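Zinc phosphodiesterase ELAC protein 1 (Homo sapiens, PDB 3ZWF) cleaves RNA as a zinc-dependent phosphodiesterase with tRNA 3'-processing endonuclease activity, and repairs tRNAs by removing a 2',3'-cyclic phosphate. Local coordinates at residues I56-L61 and V95-F100; E120-A125 and T153-S158; V173-L178 and F185-V190. All coordinates share one frame; numbering follows the deposited sequence.

Contact 1: residues I56-L61 and V95-F100; sequences IFITHL and VGLRDF. With ZN (zinc ion), chain E.
Leu97, in the first turn of helix 97-107, meets Ile58 and Leu61 with its two methyl groups, one for each. CD2 of Leu97 comes within 3.8 Å of Ile58 CG1, the two side chains crossing at about a right angle, while CD1 of Leu97 lies 4.2 Å from Leu61 CD2. Leu97 can divide itself in this way because its CG is anti to the backbone N (chi1 -178°), which carries the fork toward the loop. The other branch of Leu61 reaches the backbone at the start of the helix: its CD1 is 3.4 Å from Val95 O and 4.3 Å from Gly96 CA. Gly96 is the N-cap residue, with a positive phi of 114° that favours glycine, and having no side chain it lets the leucine methyl approach closely.

One step back in the same loop, His60 turns the other way and binds a catalytic zinc ion through NE2 at 2.3 Å; water 1 is a further ligand, and His62, His180 and Asp251 also bind this zinc ion. The opposite ring nitrogen is held too: His60 ND1 donates to Thr59 OG1 at 3.0 Å, with the hydroxyl almost in the ring plane, so the bond should help fix the ring's rotation. Thr59, the second-shell residue, is in turn hydrogen-bonded through OG1 to Asp34 OD2.

This is the metallo-beta-lactamase plan, with metal ligands in the loop that follows a central strand. Strand 53-57 runs beside strand 89-94, whose Ile91 touches Leu97; Leu69 of helix 69-79 also packs on Leu97, and Leu107 of the second subunit rests on Leu61.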
ATOM      1  N   ILE A  56      13.083   5.068  -9.794  1.00 26.78           N
ATOM      2  CA  ILE A  56      12.265   5.466  -8.672  1.00 25.81           C
ATOM      3  C   ILE A  56      13.134   6.071  -7.589  1.00 25.50           C
ATOM      4  O   ILE A  56      14.192   5.519  -7.236  1.00 25.74           O
ATOM      5  CB  ILE A  56      11.463   4.214  -8.114  1.00 25.32           C
ATOM      6  CG1 ILE A  56      10.616   3.624  -9.252  1.00 25.82           C
ATOM      7  CG2 ILE A  56      10.580   4.602  -6.940  1.00 24.46           C
ATOM      8  CD1 ILE A  56       9.922   2.315  -8.928  1.00 25.64           C
ATOM      9  N   PHE A  57      12.712   7.210  -7.077  1.00 25.12           N
ATOM     10  CA  PHE A  57      13.428   7.958  -6.074  1.00 24.96           C
ATOM     11  C   PHE A  57      12.521   8.151  -4.865  1.00 24.17           C
ATOM     12  O   PHE A  57      11.456   8.748  -4.987  1.00 24.03           O
ATOM     13  CB  PHE A  57      13.868   9.345  -6.625  1.00 25.52           C
ATOM     14  CG  PHE A  57      14.687   9.285  -7.897  1.00 26.49           C
ATOM     15  CD1 PHE A  57      14.097   9.150  -9.146  1.00 26.94           C
ATOM     16  CD2 PHE A  57      16.078   9.379  -7.830  1.00 27.10           C
ATOM     17  CE1 PHE A  57      14.842   9.076 -10.292  1.00 27.98           C
ATOM     18  CE2 PHE A  57      16.827   9.306  -8.975  1.00 28.11           C
ATOM     19  CZ  PHE A  57      16.230   9.184 -10.218  1.00 28.58           C
ATOM     20  N   ILE A  58      12.990   7.724  -3.694  1.00 23.93           N
ATOM     21  CA  ILE A  58      12.206   7.854  -2.446  1.00 23.35           C
ATOM     22  C   ILE A  58      12.833   8.846  -1.501  1.00 23.47           C
ATOM     23  O   ILE A  58      14.036   8.735  -1.172  1.00 23.88           O
ATOM     24  CB  ILE A  58      12.077   6.461  -1.725  1.00 23.13           C
ATOM     25  CG1 ILE A  58      11.430   5.412  -2.632  1.00 23.13           C
ATOM     26  CG2 ILE A  58      11.297   6.607  -0.415  1.00 22.71           C
ATOM     27  CD1 ILE A  58       9.994   5.731  -3.145  1.00 22.87           C
ATOM     28  N   THR A  59      12.064   9.878  -1.128  1.00 23.27           N
ATOM     29  CA  THR A  59      12.612  11.031  -0.348  1.00 23.55           C
ATOM     30  C   THR A  59      12.871  10.695   1.116  1.00 23.50           C
ATOM     31  O   THR A  59      13.820  11.159   1.705  1.00 23.96           O
ATOM     32  CB  THR A  59      11.706  12.237  -0.372  1.00 23.50           C
ATOM     33  OG1 THR A  59      10.405  11.882   0.139  1.00 22.99           O
ATOM     34  CG2 THR A  59      11.566  12.799  -1.812  1.00 23.82           C
ATOM     35  N   HIS A  60      12.039   9.807   1.695  1.00 23.08           N
ATOM     36  CA  HIS A  60      12.160   9.436   3.092  1.00 23.16           C
ATOM     37  C   HIS A  60      11.266   8.257   3.401  1.00 22.81           C
ATOM     38  O   HIS A  60      10.287   8.056   2.692  1.00 22.44           O
ATOM     39  CB  HIS A  60      11.909  10.587   4.046  1.00 23.36           C
ATOM     40  CG  HIS A  60      10.495  11.105   4.104  1.00 23.02           C
ATOM     41  ND1 HIS A  60       9.873  11.767   3.053  1.00 22.85           N
ATOM     42  CD2 HIS A  60       9.684  11.251   5.173  1.00 23.03           C
ATOM     43  CE1 HIS A  60       8.679  12.174   3.454  1.00 22.74           C
ATOM     44  NE2 HIS A  60       8.536  11.878   4.736  1.00 22.81           N
ATOM     45  N   LEU A  61      11.613   7.558   4.476  1.00 23.06           N
ATOM     46  CA  LEU A  61      10.885   6.340   4.839  1.00 22.91           C
ATOM     47  C   LEU A  61       9.707   6.594   5.788  1.00 22.81           C
ATOM     48  O   LEU A  61       9.606   5.942   6.845  1.00 24.14           O
ATOM     49  CB  LEU A  61      11.882   5.321   5.426  1.00 23.41           C
ATOM     50  CG  LEU A  61      12.961   4.851   4.445  1.00 23.61           C
ATOM     51  CD1 LEU A  61      13.917   3.813   5.055  1.00 24.25           C
ATOM     52  CD2 LEU A  61      12.290   4.283   3.179  1.00 23.22           C
ATOM     53  N   VAL A  95      18.791   4.404   3.405  1.00 25.52           N
ATOM     54  CA  VAL A  95      19.158   3.142   4.056  1.00 25.76           C
ATOM     55  C   VAL A  95      17.931   2.514   4.720  1.00 25.34           C
ATOM     56  O   VAL A  95      17.243   3.163   5.504  1.00 25.27           O
ATOM     57  CB  VAL A  95      20.287   3.355   5.104  1.00 26.55           C
ATOM     58  CG1 VAL A  95      20.505   2.073   5.966  1.00 27.37           C
ATOM     59  CG2 VAL A  95      21.556   3.731   4.405  1.00 27.14           C
ATOM     60  N   GLY A  96      17.720   1.226   4.438  1.00 25.26           N
ATOM     61  CA  GLY A  96      16.583   0.463   4.951  1.00 25.03           C
ATOM     62  C   GLY A  96      15.643   0.053   3.843  1.00 24.60           C
ATOM     63  O   GLY A  96      14.893  -0.956   3.963  1.00 24.89           O
ATOM     64  N   LEU A  97      15.659   0.811   2.757  1.00 24.38           N
ATOM     65  CA  LEU A  97      14.728   0.557   1.658  1.00 24.13           C
ATOM     66  C   LEU A  97      15.011  -0.769   0.926  1.00 24.41           C
ATOM     67  O   LEU A  97      14.092  -1.489   0.543  1.00 24.38           O
ATOM     68  CB  LEU A  97      14.713   1.734   0.661  1.00 24.01           C
ATOM     69  CG  LEU A  97      13.732   1.599  -0.495  1.00 23.90           C
ATOM     70  CD1 LEU A  97      12.281   1.602   0.001  1.00 23.60           C
ATOM     71  CD2 LEU A  97      13.916   2.803  -1.497  1.00 23.98           C
ATOM     72  N   ARG A  98      16.285  -1.071   0.707  1.00 24.80           N
ATOM     73  CA  ARG A  98      16.623  -2.273  -0.048  1.00 25.16           C
ATOM     74  C   ARG A  98      16.063  -3.534   0.633  1.00 25.25           C
ATOM     75  O   ARG A  98      15.425  -4.370  -0.015  1.00 25.50           O
ATOM     76  CB  ARG A  98      18.125  -2.427  -0.218  1.00 25.67           C
ATOM     77  CG  ARG A  98      18.530  -3.595  -1.127  1.00 26.15           C
ATOM     78  CD  ARG A  98      20.043  -3.782  -1.210  1.00 26.93           C
ATOM     79  NE  ARG A  98      20.718  -2.567  -1.655  1.00 26.91           N
ATOM     80  CZ  ARG A  98      21.742  -1.982  -1.041  1.00 27.23           C
ATOM     81  NH1 ARG A  98      22.239  -2.453   0.097  1.00 28.16           N
ATOM     82  NH2 ARG A  98      22.275  -0.917  -1.595  1.00 27.49           N
ATOM     83  N   ASP A  99      16.311  -3.653   1.933  1.00 25.33           N
ATOM     84  CA  ASP A  99      15.856  -4.856   2.696  1.00 26.45           C
ATOM     85  C   ASP A  99      14.343  -4.915   2.759  1.00 25.52           C
ATOM     86  O   ASP A  99      13.758  -5.989   2.672  1.00 25.88           O
ATOM     87  CB  ASP A  99      16.445  -4.836   4.101  1.00 29.47           C
ATOM     88  CG  ASP A  99      17.971  -5.078   4.111  1.00 38.19           C
ATOM     89  OD1 ASP A  99      18.518  -5.598   3.108  1.00 42.14           O
ATOM     90  OD2 ASP A  99      18.613  -4.746   5.137  1.00 47.03           O
ATOM     91  N   PHE A 100      13.689  -3.756   2.871  1.00 24.91           N
ATOM     92  CA  PHE A 100      12.249  -3.679   2.882  1.00 24.74           C
ATOM     93  C   PHE A 100      11.676  -4.306   1.624  1.00 25.15           C
ATOM     94  O   PHE A 100      10.761  -5.145   1.678  1.00 25.16           O
ATOM     95  CB  PHE A 100      11.732  -2.242   3.012  1.00 24.54           C
ATOM     96  CG  PHE A 100      10.257  -2.135   2.854  1.00 24.63           C
ATOM     97  CD1 PHE A 100       9.420  -2.582   3.848  1.00 25.84           C
ATOM     98  CD2 PHE A 100       9.696  -1.599   1.700  1.00 25.34           C
ATOM     99  CE1 PHE A 100       8.026  -2.507   3.688  1.00 25.64           C
ATOM    100  CE2 PHE A 100       8.310  -1.482   1.556  1.00 26.60           C
ATOM    101  CZ  PHE A 100       7.491  -1.928   2.550  1.00 26.50           C
TER
HETATM  102 ZN    ZN E1364       7.096  12.586   6.377  1.00 30.12          ZN
HETATM  103  O   HOH W   1       5.574  11.545   5.455  1.00 28.39           O

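Contact 2: residues E120-A125 and T153-S158; sequences ELVPTA and TILLDS
Two backbone hydrogen bonds join Glu120-Val122 to Ile154 in parallel pairing. Ile154 N donates to Glu120 O at 2.7 Å with an N-H...O angle of 172°, and Ile154 O accepts from Val122 N at 3.0 Å, so a single residue of the short strand 153-154 supplies both bonds.

Water extends the polar pairing at both ends. Water 2 lies between Glu120 OE1 and Thr153 OG1, at 2.5 Å from the carboxylate oxygen, to which it donates. Beyond the paired residues, where the chains diverge, water 3 donates to Val122 O and accepts from Leu156 N, filling the role of a direct backbone bond. The other carboxylate oxygen, Glu120 OE2, accepts from the backbone N of Gly96 and of Arg98 and thus holds the start of helix 97-107.

Apolar contacts flank these bonds. Val122 CG2, anti to its own carbonyl carbon, touches Thr153 CG2 at 3.5 Å and Leu155 CD2 at 3.8 Å; the valine and Leu155 lie side by side, pointing the same way. On the face of the sheet that carries Leu121 and Ile154, their CD1 methyls lie 4.2 Å apart. Farther along, Thr124 and Leu156 cross at about a right angle through CG2 and CD2.

Strand 153-154 lies at one edge of its sheet within this chain, parallel to strand 116-121; Leu121 and Ile154 both pack on Leu165 of strand 163-167 in the sheet of hairpin 171-179/184-191.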
ATOM      1  N   GLU A 120      21.247   2.893  -1.824  1.00 26.88           N
ATOM      2  CA  GLU A 120      20.863   3.511  -0.569  1.00 26.52           C
ATOM      3  C   GLU A 120      21.660   4.759  -0.230  1.00 27.03           C
ATOM      4  O   GLU A 120      22.876   4.714  -0.244  1.00 28.64           O
ATOM      5  CB  GLU A 120      20.965   2.534   0.579  1.00 26.46           C
ATOM      6  CG  GLU A 120      19.942   1.408   0.464  1.00 25.95           C
ATOM      7  CD  GLU A 120      19.897   0.491   1.674  1.00 26.13           C
ATOM      8  OE1 GLU A 120      20.910   0.250   2.328  1.00 27.60           O
ATOM      9  OE2 GLU A 120      18.769  -0.013   1.969  1.00 26.35           O
ATOM     10  N   LEU A 121      20.933   5.810   0.140  1.00 26.69           N
ATOM     11  CA  LEU A 121      21.516   7.053   0.645  1.00 27.42           C
ATOM     12  C   LEU A 121      21.684   7.021   2.144  1.00 27.32           C
ATOM     13  O   LEU A 121      20.749   6.694   2.874  1.00 26.74           O
ATOM     14  CB  LEU A 121      20.609   8.232   0.297  1.00 29.24           C
ATOM     15  CG  LEU A 121      20.696   8.714  -1.155  1.00 36.60           C
ATOM     16  CD1 LEU A 121      20.179   7.735  -2.157  1.00 37.30           C
ATOM     17  CD2 LEU A 121      19.805  10.002  -1.225  1.00 42.03           C
ATOM     18  N   VAL A 122      22.885   7.327   2.612  1.00 28.22           N
ATOM     19  CA  VAL A 122      23.200   7.289   4.046  1.00 28.62           C
ATOM     20  C   VAL A 122      22.967   8.686   4.615  1.00 28.87           C
ATOM     21  O   VAL A 122      23.748   9.656   4.309  1.00 29.66           O
ATOM     22  CB  VAL A 122      24.671   6.834   4.343  1.00 29.69           C
ATOM     23  CG1 VAL A 122      24.964   6.898   5.842  1.00 30.30           C
ATOM     24  CG2 VAL A 122      24.883   5.428   3.819  1.00 29.50           C
ATOM     25  N   PRO A 123      21.935   8.827   5.444  1.00 28.37           N
ATOM     26  CA  PRO A 123      21.676  10.121   6.045  1.00 28.67           C
ATOM     27  C   PRO A 123      22.662  10.489   7.164  1.00 29.86           C
ATOM     28  O   PRO A 123      23.433   9.653   7.653  1.00 30.40           O
ATOM     29  CB  PRO A 123      20.278   9.960   6.598  1.00 27.87           C
ATOM     30  CG  PRO A 123      20.195   8.514   6.915  1.00 27.60           C
ATOM     31  CD  PRO A 123      20.999   7.795   5.927  1.00 27.66           C
ATOM     32  N   THR A 124      22.624  11.756   7.549  1.00 30.37           N
ATOM     33  CA  THR A 124      23.383  12.225   8.702  1.00 31.62           C
ATOM     34  C   THR A 124      22.394  12.475   9.844  1.00 31.78           C
ATOM     35  O   THR A 124      21.215  12.767   9.616  1.00 30.90           O
ATOM     36  CB  THR A 124      24.261  13.427   8.402  1.00 33.09           C
ATOM     37  OG1 THR A 124      23.452  14.550   8.044  1.00 33.24           O
ATOM     38  CG2 THR A 124      25.243  13.084   7.284  1.00 33.93           C
ATOM     39  N   ALA A 125      22.922  12.382  11.063  1.00 34.35           N
ATOM     40  CA  ALA A 125      22.115  12.445  12.296  1.00 35.14           C
ATOM     41  C   ALA A 125      21.441  13.818  12.472  1.00 34.97           C
ATOM     42  O   ALA A 125      20.366  13.924  13.071  1.00 36.29           O
ATOM     43  CB  ALA A 125      23.011  12.125  13.520  1.00 37.14           C
ATOM     44  N   THR A 153      25.882   1.802  -1.600  1.00 29.79           N
ATOM     45  CA  THR A 153      25.681   2.590  -0.380  1.00 29.56           C
ATOM     46  C   THR A 153      26.367   3.946  -0.596  1.00 30.27           C
ATOM     47  O   THR A 153      27.590   4.008  -0.618  1.00 31.29           O
ATOM     48  CB  THR A 153      26.296   1.857   0.839  1.00 29.92           C
ATOM     49  OG1 THR A 153      25.564   0.639   1.062  1.00 29.32           O
ATOM     50  CG2 THR A 153      26.212   2.671   2.094  1.00 29.96           C
ATOM     51  N   ILE A 154      25.551   4.982  -0.728  1.00 29.79           N
ATOM     52  CA  ILE A 154      25.949   6.293  -1.229  1.00 30.41           C
ATOM     53  C   ILE A 154      26.132   7.241  -0.065  1.00 30.66           C
ATOM     54  O   ILE A 154      25.186   7.550   0.666  1.00 29.93           O
ATOM     55  CB  ILE A 154      24.957   6.902  -2.227  1.00 29.96           C
ATOM     56  CG1 ILE A 154      24.653   5.939  -3.386  1.00 30.18           C
ATOM     57  CG2 ILE A 154      25.520   8.223  -2.796  1.00 32.72           C
ATOM     58  CD1 ILE A 154      23.594   6.470  -4.336  1.00 30.08           C
ATOM     59  N   LEU A 155      27.356   7.764   0.035  1.00 31.86           N
ATOM     60  CA  LEU A 155      27.732   8.638   1.141  1.00 32.44           C
ATOM     61  C   LEU A 155      27.599  10.088   0.742  1.00 33.29           C
ATOM     62  O   LEU A 155      27.783  10.449  -0.416  1.00 36.03           O
ATOM     63  CB  LEU A 155      29.149   8.349   1.632  1.00 33.73           C
ATOM     64  CG  LEU A 155      29.455   6.905   2.003  1.00 33.62           C
ATOM     65  CD1 LEU A 155      30.865   6.807   2.622  1.00 35.09           C
ATOM     66  CD2 LEU A 155      28.466   6.360   3.008  1.00 32.63           C
ATOM     67  N   LEU A 156      27.320  10.933   1.723  1.00 33.42           N
ATOM     68  CA  LEU A 156      27.388  12.371   1.517  1.00 34.25           C
ATOM     69  C   LEU A 156      28.794  12.770   1.129  1.00 37.13           C
ATOM     70  O   LEU A 156      29.753  12.343   1.737  1.00 37.82           O
ATOM     71  CB  LEU A 156      27.004  13.107   2.796  1.00 35.20           C
ATOM     72  CG  LEU A 156      26.925  14.637   2.687  1.00 37.02           C
ATOM     73  CD1 LEU A 156      25.727  15.128   1.878  1.00 37.64           C
ATOM     74  CD2 LEU A 156      26.939  15.220   4.091  1.00 39.62           C
ATOM     75  N   ASP A 157      28.905  13.552   0.084  1.00 37.82           N
ATOM     76  CA  ASP A 157      30.197  14.079  -0.285  1.00 44.75           C
ATOM     77  C   ASP A 157      30.418  15.349   0.515  1.00 44.83           C
ATOM     78  O   ASP A 157      29.680  16.298   0.344  1.00 57.46           O
ATOM     79  CB  ASP A 157      30.255  14.382  -1.765  1.00 45.46           C
ATOM     80  CG  ASP A 157      31.633  14.757  -2.166  1.00 49.80           C
ATOM     81  OD1 ASP A 157      32.050  15.898  -1.829  1.00 54.82           O
ATOM     82  OD2 ASP A 157      32.322  13.850  -2.685  1.00 51.86           O
ATOM     83  N   SER A 158      31.456  15.370   1.343  1.00 68.78           N
ATOM     84  CA  SER A 158      31.666  16.483   2.277  1.00 88.91           C
ATOM     85  C   SER A 158      32.085  17.773   1.582  1.00 91.83           C
ATOM     86  O   SER A 158      31.813  18.851   2.087  1.00108.93           O
ATOM     87  CB  SER A 158      32.729  16.147   3.315  1.00 92.36           C
ATOM     88  OG  SER A 158      32.682  17.060   4.398  1.00 89.18           O
TER
HETATM   89  O   HOH W   2      23.363   0.038   2.564  1.00 38.77           O
HETATM   90  O   HOH W   3      26.402   9.847   4.329  1.00 32.21           O

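Contact 3: residues V173-L178 and F185-V190; sequences VKAFRL and FGFSVV
Phe176 has its CG between its backbone N and carbonyl carbon (chi1 54°), a rotation that lays the ring across the neighbouring strand over Gly186. The glycine CA sits 4.0 Å from the centroid of the Phe176 ring and 17° off its normal, a CH-pi contact offset toward the rim. With no side chain on Gly186, the ring can lie directly on its backbone; beyond it, Ser188 N lies at the ring edge. On the Phe176 side too, Leu178 CD1 rests on the backbone, 3.5 Å from Phe185 C. Phe185 and Phe187 instead have CG anti to the carbonyl carbon (chi1 -60° in both), and their rings stand on the other side of the sheet. Phe187 CD1 meets Ala175 CB at 3.8 Å. The Phe185 ring turns its edge to Phe176 O.

Four hydrogen bonds pair the backbones. Lys174 and Ser188 exchange two, with Ser188 N to Lys174 O at 2.8 Å; Phe176 and Gly186 exchange two more, Phe176 N to Gly186 O and Gly186 N to Phe176 O both measuring 2.9 Å. In the non-hydrogen-bonded pairs between and beyond them, CA-H groups approach the same carbonyls, as Ala175 CA does Gly186 O at 3.1 Å. Val173 and Val189 close one end, lying side by side with their CG2 atoms 4.0 Å apart.

The two segments are arms of the antiparallel hairpin 171-179/184-191, an inner piece of its sheet. Phe176 and Leu178 face Leu249 of strand 245-249, and strand 163-167 flanks the first arm. On the side bearing Phe187 and Val189 lies the sheet holding strands 29-33 and 53-57: Phe187 meets Phe57 edge-to-face, and Val173 and Val189 cover Trp31.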
ATOM      1  N   VAL A 173      22.015  13.724 -11.845  1.00 35.58           N
ATOM      2  CA  VAL A 173      21.048  13.671 -10.746  1.00 33.74           C
ATOM      3  C   VAL A 173      21.745  13.494  -9.398  1.00 33.16           C
ATOM      4  O   VAL A 173      22.622  12.634  -9.231  1.00 35.08           O
ATOM      5  CB  VAL A 173      19.970  12.589 -10.968  1.00 33.02           C
ATOM      6  CG1 VAL A 173      18.944  12.579  -9.843  1.00 31.01           C
ATOM      7  CG2 VAL A 173      19.304  12.815 -12.307  1.00 34.08           C
ATOM      8  N   LYS A 174      21.384  14.365  -8.458  1.00 32.37           N
ATOM      9  CA  LYS A 174      21.989  14.407  -7.129  1.00 32.30           C
ATOM     10  C   LYS A 174      20.910  14.484  -6.087  1.00 31.37           C
ATOM     11  O   LYS A 174      19.799  14.911  -6.394  1.00 31.67           O
ATOM     12  CB  LYS A 174      22.938  15.606  -6.989  1.00 34.08           C
ATOM     13  CG  LYS A 174      24.127  15.534  -7.904  1.00 36.83           C
ATOM     14  CD  LYS A 174      24.997  16.761  -7.804  1.00 38.90           C
ATOM     15  CE  LYS A 174      26.250  16.523  -8.595  1.00 39.84           C
ATOM     16  NZ  LYS A 174      27.017  17.771  -8.571  1.00 42.13           N
ATOM     17  N   ALA A 175      21.235  14.042  -4.872  1.00 30.10           N
ATOM     18  CA  ALA A 175      20.360  14.235  -3.712  1.00 29.18           C
ATOM     19  C   ALA A 175      21.051  15.179  -2.722  1.00 29.78           C
ATOM     20  O   ALA A 175      22.278  15.339  -2.709  1.00 30.76           O
ATOM     21  CB  ALA A 175      20.015  12.923  -3.044  1.00 28.29           C
ATOM     22  N   PHE A 176      20.238  15.805  -1.895  1.00 29.29           N
ATOM     23  CA  PHE A 176      20.728  16.648  -0.814  1.00 29.85           C
ATOM     24  C   PHE A 176      19.851  16.472   0.428  1.00 29.03           C
ATOM     25  O   PHE A 176      18.724  15.983   0.351  1.00 29.27           O
ATOM     26  CB  PHE A 176      20.825  18.127  -1.229  1.00 30.71           C
ATOM     27  CG  PHE A 176      19.541  18.715  -1.805  1.00 30.33           C
ATOM     28  CD1 PHE A 176      19.189  18.527  -3.125  1.00 30.14           C
ATOM     29  CD2 PHE A 176      18.680  19.444  -0.996  1.00 30.29           C
ATOM     30  CE1 PHE A 176      18.023  19.038  -3.619  1.00 30.36           C
ATOM     31  CE2 PHE A 176      17.501  20.009  -1.494  1.00 31.09           C
ATOM     32  CZ  PHE A 176      17.168  19.803  -2.821  1.00 29.91           C
ATOM     33  N   ARG A 177      20.395  16.890   1.560  1.00 29.58           N
ATOM     34  CA  ARG A 177      19.808  16.607   2.857  1.00 29.10           C
ATOM     35  C   ARG A 177      18.801  17.679   3.255  1.00 28.95           C
ATOM     36  O   ARG A 177      19.074  18.903   3.134  1.00 29.72           O
ATOM     37  CB  ARG A 177      20.871  16.519   3.938  1.00 29.97           C
ATOM     38  CG  ARG A 177      21.891  15.395   3.710  1.00 30.20           C
ATOM     39  CD  ARG A 177      23.009  15.478   4.735  1.00 31.32           C
ATOM     40  NE  ARG A 177      23.763  16.701   4.547  1.00 32.53           N
ATOM     41  CZ  ARG A 177      24.522  17.285   5.462  1.00 33.74           C
ATOM     42  NH1 ARG A 177      24.662  16.759   6.673  1.00 33.95           N
ATOM     43  NH2 ARG A 177      25.156  18.412   5.160  1.00 34.90           N
ATOM     44  N   LEU A 178      17.673  17.172   3.736  1.00 28.05           N
ATOM     45  CA  LEU A 178      16.608  17.960   4.346  1.00 27.85           C
ATOM     46  C   LEU A 178      16.424  17.605   5.809  1.00 27.90           C
ATOM     47  O   LEU A 178      16.915  16.575   6.263  1.00 27.99           O
ATOM     48  CB  LEU A 178      15.268  17.743   3.607  1.00 26.92           C
ATOM     49  CG  LEU A 178      15.308  17.930   2.093  1.00 26.90           C
ATOM     50  CD1 LEU A 178      13.949  17.698   1.436  1.00 26.15           C
ATOM     51  CD2 LEU A 178      15.737  19.371   1.747  1.00 27.79           C
ATOM     52  N   PHE A 185      15.212  13.683   1.988  1.00 25.32           N
ATOM     53  CA  PHE A 185      16.074  14.091   0.886  1.00 25.86           C
ATOM     54  C   PHE A 185      15.306  14.853  -0.164  1.00 25.82           C
ATOM     55  O   PHE A 185      14.121  14.649  -0.391  1.00 25.26           O
ATOM     56  CB  PHE A 185      16.780  12.890   0.231  1.00 25.88           C
ATOM     57  CG  PHE A 185      17.659  12.122   1.185  1.00 26.07           C
ATOM     58  CD1 PHE A 185      18.964  12.548   1.487  1.00 26.94           C
ATOM     59  CD2 PHE A 185      17.174  10.985   1.790  1.00 25.53           C
ATOM     60  CE1 PHE A 185      19.739  11.847   2.369  1.00 27.23           C
ATOM     61  CE2 PHE A 185      17.951  10.301   2.656  1.00 25.82           C
ATOM     62  CZ  PHE A 185      19.233  10.725   2.955  1.00 26.66           C
ATOM     63  N   GLY A 186      16.027  15.780  -0.785  1.00 26.57           N
ATOM     64  CA  GLY A 186      15.617  16.380  -2.026  1.00 26.81           C
ATOM     65  C   GLY A 186      16.479  15.895  -3.184  1.00 27.36           C
ATOM     66  O   GLY A 186      17.629  15.409  -3.000  1.00 27.74           O
ATOM     67  N   PHE A 187      15.925  15.992  -4.376  1.00 27.49           N
ATOM     68  CA  PHE A 187      16.570  15.525  -5.582  1.00 28.12           C
ATOM     69  C   PHE A 187      16.633  16.648  -6.586  1.00 29.05           C
ATOM     70  O   PHE A 187      15.651  17.383  -6.787  1.00 28.95           O
ATOM     71  CB  PHE A 187      15.842  14.340  -6.190  1.00 27.62           C
ATOM     72  CG  PHE A 187      15.760  13.148  -5.266  1.00 26.81           C
ATOM     73  CD1 PHE A 187      16.838  12.318  -5.093  1.00 27.01           C
ATOM     74  CD2 PHE A 187      14.594  12.899  -4.558  1.00 25.98           C
ATOM     75  CE1 PHE A 187      16.782  11.231  -4.232  1.00 26.38           C
ATOM     76  CE2 PHE A 187      14.529  11.817  -3.688  1.00 25.39           C
ATOM     77  CZ  PHE A 187      15.628  10.973  -3.527  1.00 25.59           C
ATOM     78  N   SER A 188      17.823  16.785  -7.180  1.00 30.10           N
ATOM     79  CA  SER A 188      18.066  17.723  -8.240  1.00 32.31           C
ATOM     80  C   SER A 188      18.296  16.980  -9.553  1.00 32.66           C
ATOM     81  O   SER A 188      19.205  16.144  -9.649  1.00 33.88           O
ATOM     82  CB  SER A 188      19.334  18.519  -7.925  1.00 38.10           C
ATOM     83  OG  SER A 188      19.653  19.376  -9.005  1.00 47.48           O
ATOM     84  N   VAL A 189      17.524  17.328 -10.574  1.00 32.26           N
ATOM     85  CA  VAL A 189      17.697  16.746 -11.896  1.00 33.11           C
ATOM     86  C   VAL A 189      18.124  17.843 -12.869  1.00 35.26           C
ATOM     87  O   VAL A 189      17.378  18.811 -13.099  1.00 35.17           O
ATOM     88  CB  VAL A 189      16.404  16.062 -12.407  1.00 32.57           C
ATOM     89  CG1 VAL A 189      16.620  15.533 -13.840  1.00 33.74           C
ATOM     90  CG2 VAL A 189      15.965  14.928 -11.434  1.00 31.15           C
ATOM     91  N   VAL A 190      19.312  17.679 -13.426  1.00 36.29           N
ATOM     92  CA  VAL A 190      19.831  18.624 -14.422  1.00 39.59           C
ATOM     93  C   VAL A 190      19.971  17.935 -15.768  1.00 41.11           C
ATOM     94  O   VAL A 190      20.666  16.938 -15.908  1.00 41.30           O
ATOM     95  CB  VAL A 190      21.173  19.258 -13.985  1.00 40.49           C
ATOM     96  CG1 VAL A 190      21.834  20.018 -15.155  1.00 43.41           C
ATOM     97  CG2 VAL A 190      20.951  20.200 -12.810  1.00 40.24           C
TER

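Contacts 1, 2 and 3 follow one another along the chain without overlap, their centres 12 to 14 Å apart. Contacts 1 and 2, joined through Glu120, both reach the sheet of strands 53-57, 89-94, 116-121 and 153-154: contact 1 through the loop after strand 53-57 and the start of helix 97-107, contact 2 through edge strand 153-154 and its neighbour 116-121. Contact 3 lies in the other sheet and meets both. Thr59 O lies 2.9 Å from Phe185 N, a probable hydrogen bond, and Thr124 OG1 probably bonds to Arg177 NH1, while Leu121 packs on Ala175. Contact 3 thus packs against both where the metallo-beta-lactamase sheets meet, with zinc-binding His60 nearby.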